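Local coordinates for protein putative glucoamylase (Bacteroides uniformis, PDB 4GL3) that is a putative glucoamylase that probably hydrolyses glycosidic bonds of alpha-glucans, with a fold expected to be of the six-hairpin type, at residues Q139-D144 and N149-I154. Residues are numbered along the deposited sequence; the frame is centred on the assembly and turned at random.
Sequences QYFTKD and NRIRGI
Arg152 NH1 serves two backbone carbonyls of the connection between two helices, donating to Phe141 O at 2.8 Å and to Lys143 O at 3.1 Å. Both acceptors lie near the guanidinium plane, and both N-H...O angles are 161°, so each bond is nearly straight. At the acceptor ends they differ: NH1 approaches Phe141 O in the carbonyl plane, on a lone pair, but stands 42° above that of Lys143. A bend at chi3 (-48°) turns the guanidinium toward the loop. Its NH2 reaches Asn149 OD1 at 2.8 Å along a more bent path, within the helix. That bond occupies the amide oxygen and is consistent with the amide being turned so that ND2 donates to Asp144 OD1, 3.0 Å away, with the acceptor almost in the amide plane. Phe141, whose carbonyl takes the first of these bonds, is the central residue of an inverse gamma turn. Beside these polar bonds, Ile151 CD1 lies over one face of the Phe141 ring, offset toward the rim and 4.1 Å from CG, while Tyr140 CD2 covers the opposite face. The whole arrangement ties the turn after helix 124-140 to the first half of helix 146-161, and Glu148 OE1 also accepts the Lys143 N-H. Helix 54-69 packs Ile68 against Phe141 and Tyr140, and helix 75-90 supplies Arg75 to Tyr140 O.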
loop_
_atom_site.group_PDB
_atom_site.type_symbol
_atom_site.label_atom_id
_atom_site.label_comp_id
_atom_site.label_asym_id
_atom_site.label_seq_id
_atom_site.Cartn_x
_atom_site.Cartn_y
_atom_site.Cartn_z
ATOM N N GLN A 139 8.658 -15.369 3.859
ATOM C CA GLN A 139 9.961 -15.205 4.474
ATOM C C GLN A 139 9.897 -15.107 5.982
ATOM O O GLN A 139 10.936 -15.222 6.636
ATOM C CB GLN A 139 10.669 -13.960 3.898
ATOM C CG GLN A 139 10.887 -14.074 2.392
ATOM C CD GLN A 139 11.771 -15.254 2.008
ATOM O OE1 GLN A 139 11.281 -16.300 1.550
ATOM N NE2 GLN A 139 13.077 -15.117 2.247
ATOM N N TYR A 140 8.705 -14.909 6.550
ATOM C CA TYR A 140 8.564 -14.801 8.026
ATOM C C TYR A 140 8.188 -16.127 8.692
ATOM O O TYR A 140 8.750 -16.492 9.723
ATOM C CB TYR A 140 7.462 -13.792 8.369
ATOM C CG TYR A 140 7.249 -13.606 9.867
ATOM C CD1 TYR A 140 8.160 -12.875 10.640
ATOM C CD2 TYR A 140 6.140 -14.146 10.504
ATOM C CE1 TYR A 140 7.963 -12.686 12.000
ATOM C CE2 TYR A 140 5.945 -13.976 11.864
ATOM C CZ TYR A 140 6.858 -13.236 12.598
ATOM O OH TYR A 140 6.664 -13.093 13.911
ATOM N N PHE A 141 7.206 -16.834 8.122
ATOM C CA PHE A 141 6.709 -18.117 8.690
ATOM C C PHE A 141 7.572 -19.319 8.322
ATOM O O PHE A 141 7.141 -20.193 7.560
ATOM C CB PHE A 141 5.252 -18.357 8.281
ATOM C CG PHE A 141 4.309 -17.355 8.864
ATOM C CD1 PHE A 141 3.928 -17.442 10.181
ATOM C CD2 PHE A 141 3.863 -16.305 8.120
ATOM C CE1 PHE A 141 3.101 -16.495 10.745
ATOM C CE2 PHE A 141 3.008 -15.366 8.650
ATOM C CZ PHE A 141 2.611 -15.483 9.971
ATOM N N THR A 142 8.767 -19.361 8.914
ATOM C CA THR A 142 9.834 -20.281 8.532
ATOM C C THR A 142 9.957 -21.493 9.443
ATOM O O THR A 142 10.853 -22.290 9.257
ATOM C CB THR A 142 11.199 -19.544 8.539
ATOM O OG1 THR A 142 11.408 -19.018 9.835
ATOM C CG2 THR A 142 11.214 -18.378 7.592
ATOM N N LYS A 143 9.074 -21.666 10.423
ATOM C CA LYS A 143 9.154 -22.811 11.340
ATOM C C LYS A 143 8.827 -24.114 10.624
ATOM O O LYS A 143 7.994 -24.140 9.727
ATOM C CB LYS A 143 8.168 -22.653 12.498
ATOM C CG LYS A 143 8.380 -21.415 13.334
ATOM C CD LYS A 143 7.683 -21.574 14.664
ATOM C CE LYS A 143 8.283 -20.656 15.704
ATOM N NZ LYS A 143 7.773 -21.095 17.021
ATOM N N ASP A 144 9.463 -25.191 11.029
ATOM C CA ASP A 144 9.145 -26.497 10.495
ATOM C C ASP A 144 7.990 -27.067 11.338
ATOM O O ASP A 144 8.213 -27.814 12.276
ATOM C CB ASP A 144 10.393 -27.406 10.581
ATOM C CG ASP A 144 10.133 -28.815 10.058
ATOM O OD1 ASP A 144 9.139 -29.035 9.318
ATOM O OD2 ASP A 144 10.915 -29.717 10.407
ATOM N N ASN A 149 4.626 -24.849 7.413
ATOM C CA ASN A 149 5.039 -25.555 6.206
ATOM C C ASN A 149 3.992 -25.336 5.126
ATOM O O ASN A 149 4.343 -25.090 3.968
ATOM C CB ASN A 149 5.261 -27.047 6.455
ATOM C CG ASN A 149 6.482 -27.328 7.316
ATOM O OD1 ASN A 149 7.369 -26.474 7.475
ATOM N ND2 ASN A 149 6.536 -28.536 7.882
ATOM N N ARG A 150 2.720 -25.367 5.525
ATOM C CA ARG A 150 1.610 -25.281 4.582
ATOM C C ARG A 150 1.426 -23.847 4.086
ATOM O O ARG A 150 1.153 -23.633 2.921
ATOM C CB ARG A 150 0.349 -25.768 5.252
ATOM C CG ARG A 150 -0.875 -25.870 4.346
ATOM C CD ARG A 150 -0.977 -27.250 3.707
ATOM N NE ARG A 150 -0.493 -27.277 2.324
ATOM C CZ ARG A 150 -1.258 -27.161 1.235
ATOM N NH1 ARG A 150 -2.580 -27.001 1.332
ATOM N NH2 ARG A 150 -0.692 -27.196 0.022
ATOM N N ILE A 151 1.565 -22.864 4.980
ATOM C CA ILE A 151 1.606 -21.465 4.586
ATOM C C ILE A 151 2.622 -21.220 3.474
ATOM O O ILE A 151 2.308 -20.622 2.454
ATOM C CB ILE A 151 1.928 -20.520 5.773
ATOM C CG1 ILE A 151 0.745 -20.412 6.765
ATOM C CG2 ILE A 151 2.230 -19.131 5.245
ATOM C CD1 ILE A 151 1.073 -19.829 8.135
ATOM N N ARG A 152 3.856 -21.647 3.681
ATOM C CA ARG A 152 4.914 -21.427 2.679
ATOM C C ARG A 152 4.628 -22.131 1.362
ATOM O O ARG A 152 4.863 -21.556 0.295
ATOM C CB ARG A 152 6.303 -21.887 3.225
ATOM C CG ARG A 152 6.857 -20.984 4.334
ATOM C CD ARG A 152 8.326 -21.248 4.609
ATOM N NE ARG A 152 8.644 -22.681 4.768
ATOM C CZ ARG A 152 8.443 -23.393 5.870
ATOM N NH1 ARG A 152 7.915 -22.840 6.962
ATOM N NH2 ARG A 152 8.777 -24.683 5.896
ATOM N N GLY A 153 4.167 -23.380 1.439
ATOM C CA GLY A 153 3.826 -24.184 0.242
ATOM C C GLY A 153 2.736 -23.547 -0.590
ATOM O O GLY A 153 2.845 -23.454 -1.835
ATOM N N ILE A 154 1.684 -23.087 0.093
ATOM C CA ILE A 154 0.581 -22.479 -0.593
ATOM C C ILE A 154 1.045 -21.189 -1.221
ATOM O O ILE A 154 0.739 -20.930 -2.376
ATOM C CB ILE A 154 -0.665 -22.211 0.303
ATOM C CG1 ILE A 154 -1.352 -23.555 0.688
ATOM C CG2 ILE A 154 -1.652 -21.269 -0.424
ATOM C CD1 ILE A 154 -2.458 -23.447 1.756
#